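PDB 4FEK: putative diflavin flavoprotein A 5 from Nostoc sp. PCC 7120, which probably passes electrons from NADH to oxygen, reducing it to water, and is represented here by its N-terminal metallo-beta-lactamase-like domain. Local coordinates for residues R198-C203 against Q244-W249; A15-V20 against K142-K147. All blocks are in the same frame, centred on the assembly; numbering follows the deposited sequence.

Interaction 1 (R198-C203 against Q244-W249); sequences RYYFNC and QAYADW
Trp-249 and Phe-201, the two residues that lose most surface here, meet through the beta carbon of the tryptophan: Trp-249 CB sits over one face of the phenylalanine ring, 3.8 Å from the centroid of the Phe-201 ring, a CH-pi contact. The two rings themselves are oblique, and Trp-249 CE3 lies 3.6 Å from Phe-201 CG. Phe-201 extends from its helix with CG anti to the backbone N (chi1 -180°), which carries the ring across to helix 239-258. There its edge points into Tyr-246 in a T-shaped pair with centroids 4.8 Å apart and planes at 81°; Phe-201 CD2 stands above the middle of the tyrosine ring. One phenylalanine thus offers a face to one residue and an edge to another, and the three rings form an aromatic cluster.

Arg-198 completes the contact on the outer side. Its nearly straight aliphatic chain lays CG over the face of the indole, 4.1 Å from the centroid of the six-membered ring of Trp-249, while Trp-249 NE1 lies over the centre of the guanidinium, 3.5 Å from Arg-198 CZ. The two planes are well away from parallel, so the aliphatic part of the chain, more than a stacked guanidinium, covers the indole.

The axes of the two short segments come within 11.3 Å and their directions differ by 42°, a separation that leaves room for large rings. On the helix 209-219 side, Tyr-246 packs on Val-212 and Leu-216, and its ring also meets Phe-176. The chemistry is dispersion and CH-pi attraction graded from a buried phenylalanine to a solvent-exposed arginine, which implies that helix pairing here relies on the fit of aromatic surfaces, without direct hydrogen bonds between these two segments.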
ATOM      1  N   ARG A 198     -14.761   8.484   3.521  1.00 19.02           N
ATOM      2  CA  ARG A 198     -15.061   8.922   4.882  1.00 19.29           C
ATOM      3  C   ARG A 198     -15.320   7.745   5.822  1.00 18.43           C
ATOM      4  O   ARG A 198     -14.840   7.720   6.970  1.00 16.97           O
ATOM      5  CB  ARG A 198     -16.273   9.852   4.868  1.00 22.30           C
ATOM      6  CG  ARG A 198     -16.546  10.543   6.184  1.00 27.25           C
ATOM      7  CD  ARG A 198     -17.727  11.522   6.004  1.00 38.67           C
ATOM      8  NE  ARG A 198     -17.728  12.587   7.003  1.00 53.12           N
ATOM      9  CZ  ARG A 198     -17.881  13.881   6.723  1.00 64.57           C
ATOM     10  NH1 ARG A 198     -18.043  14.286   5.467  1.00 67.89           N
ATOM     11  NH2 ARG A 198     -17.871  14.778   7.699  1.00 67.99           N
ATOM     12  N   TYR A 199     -16.087   6.769   5.343  1.00 19.56           N
ATOM     13  CA  TYR A 199     -16.376   5.581   6.132  1.00 17.92           C
ATOM     14  C   TYR A 199     -15.083   4.824   6.444  1.00 19.29           C
ATOM     15  O   TYR A 199     -14.890   4.301   7.542  1.00 15.45           O
ATOM     16  CB  TYR A 199     -17.374   4.681   5.380  1.00 23.07           C
ATOM     17  CG  TYR A 199     -17.794   3.478   6.188  1.00 25.09           C
ATOM     18  CD1 TYR A 199     -18.565   3.634   7.340  1.00 27.96           C
ATOM     19  CD2 TYR A 199     -17.403   2.185   5.819  1.00 23.81           C
ATOM     20  CE1 TYR A 199     -18.949   2.546   8.096  1.00 29.05           C
ATOM     21  CE2 TYR A 199     -17.782   1.081   6.571  1.00 26.87           C
ATOM     22  CZ  TYR A 199     -18.559   1.270   7.715  1.00 29.53           C
ATOM     23  OH  TYR A 199     -18.941   0.197   8.489  1.00 26.73           O
ATOM     24  N   TYR A 200     -14.192   4.777   5.455  1.00 18.57           N
ATOM     25  CA  TYR A 200     -12.905   4.121   5.605  1.00 15.46           C
ATOM     26  C   TYR A 200     -12.092   4.810   6.701  1.00 13.01           C
ATOM     27  O   TYR A 200     -11.531   4.138   7.566  1.00 10.70           O
ATOM     28  CB  TYR A 200     -12.171   4.141   4.260  1.00 11.53           C
ATOM     29  CG  TYR A 200     -10.840   3.428   4.221  1.00 14.02           C
ATOM     30  CD1 TYR A 200      -9.692   4.070   4.662  1.00 10.00           C
ATOM     31  CD2 TYR A 200     -10.720   2.129   3.684  1.00 15.70           C
ATOM     32  CE1 TYR A 200      -8.460   3.475   4.593  1.00 10.94           C
ATOM     33  CE2 TYR A 200      -9.449   1.502   3.604  1.00 13.99           C
ATOM     34  CZ  TYR A 200      -8.340   2.186   4.062  1.00 15.64           C
ATOM     35  OH  TYR A 200      -7.090   1.614   4.026  1.00 16.80           O
ATOM     36  N   PHE A 201     -12.033   6.138   6.659  1.00 14.15           N
ATOM     37  CA  PHE A 201     -11.356   6.908   7.699  1.00 16.06           C
ATOM     38  C   PHE A 201     -11.931   6.562   9.092  1.00 15.47           C
ATOM     39  O   PHE A 201     -11.190   6.257  10.020  1.00 15.25           O
ATOM     40  CB  PHE A 201     -11.498   8.401   7.455  1.00 13.28           C
ATOM     41  CG  PHE A 201     -10.810   9.254   8.495  1.00 17.94           C
ATOM     42  CD1 PHE A 201     -11.461   9.599   9.687  1.00 19.33           C
ATOM     43  CD2 PHE A 201      -9.515   9.716   8.279  1.00 15.87           C
ATOM     44  CE1 PHE A 201     -10.826  10.358  10.643  1.00 20.06           C
ATOM     45  CE2 PHE A 201      -8.869  10.491   9.230  1.00 17.23           C
ATOM     46  CZ  PHE A 201      -9.522  10.826  10.405  1.00 17.66           C
ATOM     47  N   ASN A 202     -13.250   6.623   9.214  1.00 17.14           N
ATOM     48  CA  ASN A 202     -13.919   6.334  10.473  1.00 19.08           C
ATOM     49  C   ASN A 202     -13.718   4.919  10.994  1.00 22.78           C
ATOM     50  O   ASN A 202     -13.639   4.720  12.212  1.00 17.55           O
ATOM     51  CB  ASN A 202     -15.400   6.689  10.382  1.00 20.59           C
ATOM     52  CG  ASN A 202     -15.626   8.201  10.332  1.00 23.64           C
ATOM     53  OD1 ASN A 202     -14.855   8.960  10.906  1.00 27.96           O
ATOM     54  ND2 ASN A 202     -16.676   8.633   9.645  1.00 29.10           N
ATOM     55  N   CYS A 203     -13.629   3.946  10.080  1.00 16.42           N
ATOM     56  CA  CYS A 203     -13.387   2.560  10.459  1.00 16.42           C
ATOM     57  C   CYS A 203     -11.949   2.330  10.880  1.00 20.00           C
ATOM     58  O   CYS A 203     -11.703   1.739  11.933  1.00 18.21           O
ATOM     59  CB  CYS A 203     -13.702   1.582   9.307  1.00 19.07           C
ATOM     60  SG  CYS A 203     -15.413   1.351   9.022  1.00 28.11           S
ATOM     61  N   GLN A 244      -7.037  17.395   2.747  1.00 26.15           N
ATOM     62  CA  GLN A 244      -7.645  18.398   3.623  1.00 28.28           C
ATOM     63  C   GLN A 244      -8.707  17.754   4.515  1.00 28.11           C
ATOM     64  O   GLN A 244      -8.793  18.048   5.711  1.00 27.52           O
ATOM     65  CB  GLN A 244      -8.265  19.533   2.823  1.00 31.50           C
ATOM     66  CG  GLN A 244      -8.889  20.599   3.714  1.00 44.83           C
ATOM     67  CD  GLN A 244      -7.904  21.171   4.738  1.00 48.82           C
ATOM     68  OE1 GLN A 244      -8.119  21.077   5.956  1.00 43.42           O
ATOM     69  NE2 GLN A 244      -6.824  21.774   4.246  1.00 35.90           N
ATOM     70  N   ALA A 245      -9.514  16.873   3.927  1.00 25.88           N
ATOM     71  CA  ALA A 245     -10.525  16.134   4.681  1.00 24.80           C
ATOM     72  C   ALA A 245      -9.938  15.288   5.810  1.00 25.09           C
ATOM     73  O   ALA A 245     -10.465  15.305   6.925  1.00 27.21           O
ATOM     74  CB  ALA A 245     -11.382  15.280   3.757  1.00 24.27           C
ATOM     75  N   TYR A 246      -8.865  14.545   5.528  1.00 23.54           N
ATOM     76  CA  TYR A 246      -8.162  13.782   6.569  1.00 21.51           C
ATOM     77  C   TYR A 246      -7.719  14.677   7.735  1.00 20.32           C
ATOM     78  O   TYR A 246      -7.821  14.304   8.913  1.00 19.74           O
ATOM     79  CB  TYR A 246      -6.957  13.019   5.995  1.00 17.18           C
ATOM     80  CG  TYR A 246      -7.262  11.561   5.682  1.00 15.10           C
ATOM     81  CD1 TYR A 246      -8.322  11.216   4.842  1.00 15.06           C
ATOM     82  CD2 TYR A 246      -6.483  10.539   6.200  1.00 13.57           C
ATOM     83  CE1 TYR A 246      -8.614   9.876   4.564  1.00 13.39           C
ATOM     84  CE2 TYR A 246      -6.761   9.195   5.902  1.00 12.03           C
ATOM     85  CZ  TYR A 246      -7.822   8.878   5.094  1.00 11.88           C
ATOM     86  OH  TYR A 246      -8.096   7.552   4.844  1.00 10.94           O
ATOM     87  N   ALA A 247      -7.205  15.846   7.396  1.00 21.87           N
ATOM     88  CA  ALA A 247      -6.819  16.826   8.395  1.00 23.50           C
ATOM     89  C   ALA A 247      -8.037  17.284   9.206  1.00 25.57           C
ATOM     90  O   ALA A 247      -7.992  17.304  10.445  1.00 25.56           O
ATOM     91  CB  ALA A 247      -6.138  18.014   7.721  1.00 28.78           C
ATOM     92  N   ASP A 248      -9.127  17.631   8.524  1.00 25.83           N
ATOM     93  CA  ASP A 248     -10.325  18.091   9.238  1.00 29.47           C
ATOM     94  C   ASP A 248     -10.948  16.983  10.092  1.00 25.13           C
ATOM     95  O   ASP A 248     -11.278  17.202  11.253  1.00 26.00           O
ATOM     96  CB  ASP A 248     -11.377  18.652   8.282  1.00 29.46           C
ATOM     97  CG  ASP A 248     -10.885  19.865   7.509  1.00 37.31           C
ATOM     98  OD1 ASP A 248      -9.919  20.521   7.960  1.00 32.88           O
ATOM     99  OD2 ASP A 248     -11.466  20.145   6.436  1.00 40.22           O
ATOM    100  N   TRP A 249     -11.112  15.803   9.501  1.00 23.10           N
ATOM    101  CA  TRP A 249     -11.644  14.648  10.212  1.00 21.21           C
ATOM    102  C   TRP A 249     -10.777  14.289  11.427  1.00 23.94           C
ATOM    103  O   TRP A 249     -11.300  13.933  12.477  1.00 26.01           O
ATOM    104  CB  TRP A 249     -11.767  13.437   9.276  1.00 19.50           C
ATOM    105  CG  TRP A 249     -12.733  13.624   8.120  1.00 21.21           C
ATOM    106  CD1 TRP A 249     -13.797  14.478   8.061  1.00 30.75           C
ATOM    107  CD2 TRP A 249     -12.703  12.934   6.867  1.00 20.55           C
ATOM    108  NE1 TRP A 249     -14.429  14.360   6.845  1.00 32.82           N
ATOM    109  CE2 TRP A 249     -13.777  13.411   6.098  1.00 30.11           C
ATOM    110  CE3 TRP A 249     -11.875  11.936   6.328  1.00 18.32           C
ATOM    111  CZ2 TRP A 249     -14.042  12.941   4.811  1.00 31.71           C
ATOM    112  CZ3 TRP A 249     -12.135  11.470   5.044  1.00 21.13           C
ATOM    113  CH2 TRP A 249     -13.207  11.969   4.304  1.00 23.02           C
TER

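Interaction 2 (A15-V20 against K142-K147); sequences ATNTKV and KGHVLK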
ATOM      1  N   ALA A  15       2.092   5.394 -14.632  1.00 21.34           N
ATOM      2  CA  ALA A  15       3.132   6.392 -14.724  1.00 22.99           C
ATOM      3  C   ALA A  15       4.320   5.795 -15.449  1.00 22.52           C
ATOM      4  O   ALA A  15       4.306   4.620 -15.781  1.00 24.31           O
ATOM      5  CB  ALA A  15       3.547   6.849 -13.332  1.00 19.31           C
ATOM      6  N   THR A  16       5.351   6.605 -15.673  1.00 24.32           N
ATOM      7  CA  THR A  16       6.572   6.127 -16.310  1.00 27.55           C
ATOM      8  C   THR A  16       7.126   4.928 -15.560  1.00 28.74           C
ATOM      9  O   THR A  16       7.415   5.021 -14.377  1.00 26.75           O
ATOM     10  CB  THR A  16       7.639   7.228 -16.395  1.00 31.87           C
ATOM     11  OG1 THR A  16       7.102   8.354 -17.104  1.00 30.13           O
ATOM     12  CG2 THR A  16       8.882   6.714 -17.117  1.00 34.45           C
ATOM     13  N   ASN A  17       7.217   3.792 -16.255  1.00 21.88           N
ATOM     14  CA  ASN A  17       7.736   2.552 -15.684  1.00 19.91           C
ATOM     15  C   ASN A  17       6.921   2.032 -14.506  1.00 17.68           C
ATOM     16  O   ASN A  17       7.401   1.201 -13.739  1.00 18.38           O
ATOM     17  CB  ASN A  17       9.182   2.722 -15.238  1.00 21.35           C
ATOM     18  CG  ASN A  17      10.128   2.987 -16.404  1.00 29.19           C
ATOM     19  OD1 ASN A  17      10.032   2.352 -17.466  1.00 24.62           O
ATOM     20  ND2 ASN A  17      11.047   3.914 -16.206  1.00 27.55           N
ATOM     21  N   THR A  18       5.683   2.486 -14.395  1.00 15.52           N
ATOM     22  CA  THR A  18       4.858   2.100 -13.247  1.00 18.12           C
ATOM     23  C   THR A  18       3.505   1.545 -13.654  1.00 15.72           C
ATOM     24  O   THR A  18       2.769   2.165 -14.448  1.00 17.28           O
ATOM     25  CB  THR A  18       4.646   3.304 -12.304  1.00 17.51           C
ATOM     26  OG1 THR A  18       5.899   3.952 -12.070  1.00 15.83           O
ATOM     27  CG2 THR A  18       4.025   2.864 -10.941  1.00 11.56           C
ATOM     28  N   LYS A  19       3.162   0.395 -13.069  1.00 12.44           N
ATOM     29  CA  LYS A  19       1.855  -0.223 -13.249  1.00 12.18           C
ATOM     30  C   LYS A  19       1.209  -0.554 -11.906  1.00 13.41           C
ATOM     31  O   LYS A  19       1.921  -0.825 -10.928  1.00 14.72           O
ATOM     32  CB  LYS A  19       1.978  -1.545 -14.007  1.00 13.75           C
ATOM     33  CG  LYS A  19       2.552  -1.388 -15.417  1.00 22.46           C
ATOM     34  CD  LYS A  19       2.592  -2.739 -16.136  1.00 29.86           C
ATOM     35  CE  LYS A  19       2.975  -2.552 -17.614  1.00 38.05           C
ATOM     36  NZ  LYS A  19       3.432  -3.836 -18.233  1.00 45.52           N
ATOM     37  N   VAL A  20      -0.122  -0.559 -11.887  1.00 14.36           N
ATOM     38  CA  VAL A  20      -0.888  -1.050 -10.732  1.00 12.40           C
ATOM     39  C   VAL A  20      -1.477  -2.393 -11.119  1.00 18.36           C
ATOM     40  O   VAL A  20      -1.821  -2.604 -12.295  1.00 15.17           O
ATOM     41  CB  VAL A  20      -1.999  -0.050 -10.258  1.00 12.86           C
ATOM     42  CG1 VAL A  20      -3.034   0.237 -11.363  1.00 15.03           C
ATOM     43  CG2 VAL A  20      -2.728  -0.591  -8.997  1.00 17.49           C
ATOM     44  N   LYS A 142      17.116   4.943 -13.733  1.00 31.43           N
ATOM     45  CA  LYS A 142      16.281   5.720 -14.655  1.00 32.77           C
ATOM     46  C   LYS A 142      15.537   6.886 -13.987  1.00 35.24           C
ATOM     47  O   LYS A 142      14.520   7.381 -14.504  1.00 31.40           O
ATOM     48  CB  LYS A 142      15.313   4.796 -15.409  1.00 27.08           C
ATOM     49  CG  LYS A 142      16.044   3.790 -16.297  1.00 31.78           C
ATOM     50  CD  LYS A 142      15.127   2.673 -16.792  1.00 34.38           C
ATOM     51  CE  LYS A 142      15.907   1.657 -17.636  1.00 38.30           C
ATOM     52  NZ  LYS A 142      14.998   0.710 -18.371  1.00 38.41           N
ATOM     53  N   GLY A 143      16.047   7.310 -12.835  1.00 35.57           N
ATOM     54  CA  GLY A 143      15.471   8.419 -12.106  1.00 33.55           C
ATOM     55  C   GLY A 143      14.584   7.990 -10.953  1.00 31.20           C
ATOM     56  O   GLY A 143      14.207   8.813 -10.123  1.00 29.81           O
ATOM     57  N   HIS A 144      14.259   6.702 -10.892  1.00 24.73           N
ATOM     58  CA  HIS A 144      13.337   6.195  -9.876  1.00 25.07           C
ATOM     59  C   HIS A 144      14.048   6.007  -8.553  1.00 28.31           C
ATOM     60  O   HIS A 144      14.378   4.886  -8.165  1.00 32.00           O
ATOM     61  CB  HIS A 144      12.657   4.905 -10.335  1.00 19.41           C
ATOM     62  CG  HIS A 144      11.791   5.091 -11.538  1.00 24.49           C
ATOM     63  ND1 HIS A 144      10.469   5.478 -11.454  1.00 20.41           N
ATOM     64  CD2 HIS A 144      12.069   4.980 -12.860  1.00 22.82           C
ATOM     65  CE1 HIS A 144       9.968   5.582 -12.673  1.00 25.24           C
ATOM     66  NE2 HIS A 144      10.922   5.297 -13.542  1.00 23.96           N
ATOM     67  N   VAL A 145      14.326   7.127  -7.894  1.00 24.43           N
ATOM     68  CA  VAL A 145      14.887   7.109  -6.559  1.00 25.38           C
ATOM     69  C   VAL A 145      13.719   7.095  -5.576  1.00 23.53           C
ATOM     70  O   VAL A 145      12.845   7.964  -5.619  1.00 27.87           O
ATOM     71  CB  VAL A 145      15.760   8.339  -6.301  1.00 34.65           C
ATOM     72  CG1 VAL A 145      16.359   8.277  -4.901  1.00 29.68           C
ATOM     73  CG2 VAL A 145      16.858   8.457  -7.361  1.00 35.75           C
ATOM     74  N   LEU A 146      13.701   6.095  -4.704  1.00 22.39           N
ATOM     75  CA  LEU A 146      12.638   5.951  -3.715  1.00 27.63           C
ATOM     76  C   LEU A 146      13.029   6.588  -2.394  1.00 22.12           C
ATOM     77  O   LEU A 146      14.081   6.269  -1.844  1.00 24.18           O
ATOM     78  CB  LEU A 146      12.368   4.469  -3.472  1.00 26.70           C
ATOM     79  CG  LEU A 146      11.287   3.814  -4.330  1.00 28.43           C
ATOM     80  CD1 LEU A 146      11.179   4.468  -5.667  1.00 17.12           C
ATOM     81  CD2 LEU A 146      11.519   2.313  -4.446  1.00 22.65           C
ATOM     82  N   LYS A 147      12.181   7.482  -1.887  1.00 21.94           N
ATOM     83  CA  LYS A 147      12.346   8.040  -0.546  1.00 23.00           C
ATOM     84  C   LYS A 147      11.393   7.299   0.386  1.00 22.21           C
ATOM     85  O   LYS A 147      10.293   6.942  -0.024  1.00 21.76           O
ATOM     86  CB  LYS A 147      12.023   9.531  -0.546  1.00 28.02           C
ATOM     87  CG  LYS A 147      12.901  10.334  -1.517  1.00 36.52           C
ATOM     88  CD  LYS A 147      12.811  11.833  -1.250  1.00 38.53           C
ATOM     89  CE  LYS A 147      13.952  12.588  -1.935  1.00 46.51           C
ATOM     90  NZ  LYS A 147      13.849  14.060  -1.707  1.00 52.55           N
TER
HETATM   91  O   HOH W   1      12.119   0.419 -17.632  1.00 30.27           O
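A nearly straight hydrogen bond from the side-chain amide of Asn-17 to the ring of His-144 is the one direct hydrogen bond of this sparse contact between a tight turn and a loop. Asn-17 ND2 donates to His-144 NE2 over 3.0 Å, at 173°. The acceptor lies in the plane of the amide, whereas the donor is tilted 24° out of the imidazole plane, and the two flat groups are turned 60° against each other. Because NE2 accepts, a neutral histidine would carry its proton on ND1, consistent with the hydrogen bond between ND1 and Asp-164 OD2; that carboxylate probably polarises the ring and strengthens NE2 as an acceptor.

Beside this bond, Thr-16 O approaches the ring edge, 3.1 Å from His-144 CE1. The same carbonyl receives the hydroxyl of Thr-18, with OG1 3.0 Å from Thr-16 O and above the carbonyl plane. The type II turn from Ala-15 to Thr-18 brings Thr-16 O and the Asn-17 side chain to the same imidazole. On the other branch of the amide, a water donates to Asn-17 OD1 at 2.8 Å and accepts from Lys-142 NZ at 3.0 Å, adding a second, solvent-mediated link to the loop.

An inverse gamma turn with His-144 in the middle leads into strand 145-150, and the histidine also packs on Ile-48 of strand 41-49. The turn at 15-18 joins strands 8-15 and 18-25 at one side of the seven-stranded sheet, and Thr-18 touches Tyr-171 of strand 169-173. The contact therefore bridges the two sheets of the metallo-beta-lactamase-like sandwich.

In the fold
Interactions 1 and 2 lie in different parts of the same domain, their centres 28 Å apart and their nearest atoms about 14 Å apart, and they share no helix or strand. Along the chain they come in series: interaction 2 closes at 142-147 before interaction 1 opens at 198-203. Interaction 2 connects the seven-stranded sheet to the five-stranded one, whereas interaction 1 pairs helices 194-205 and 239-258, the latter following the last strand, 226-229, of the second sheet. Together they illustrate two different ways in which parts of a metallo-beta-lactamase-like fold are joined, with polar links from turn to loop between sheets and aromatic packing between two helices.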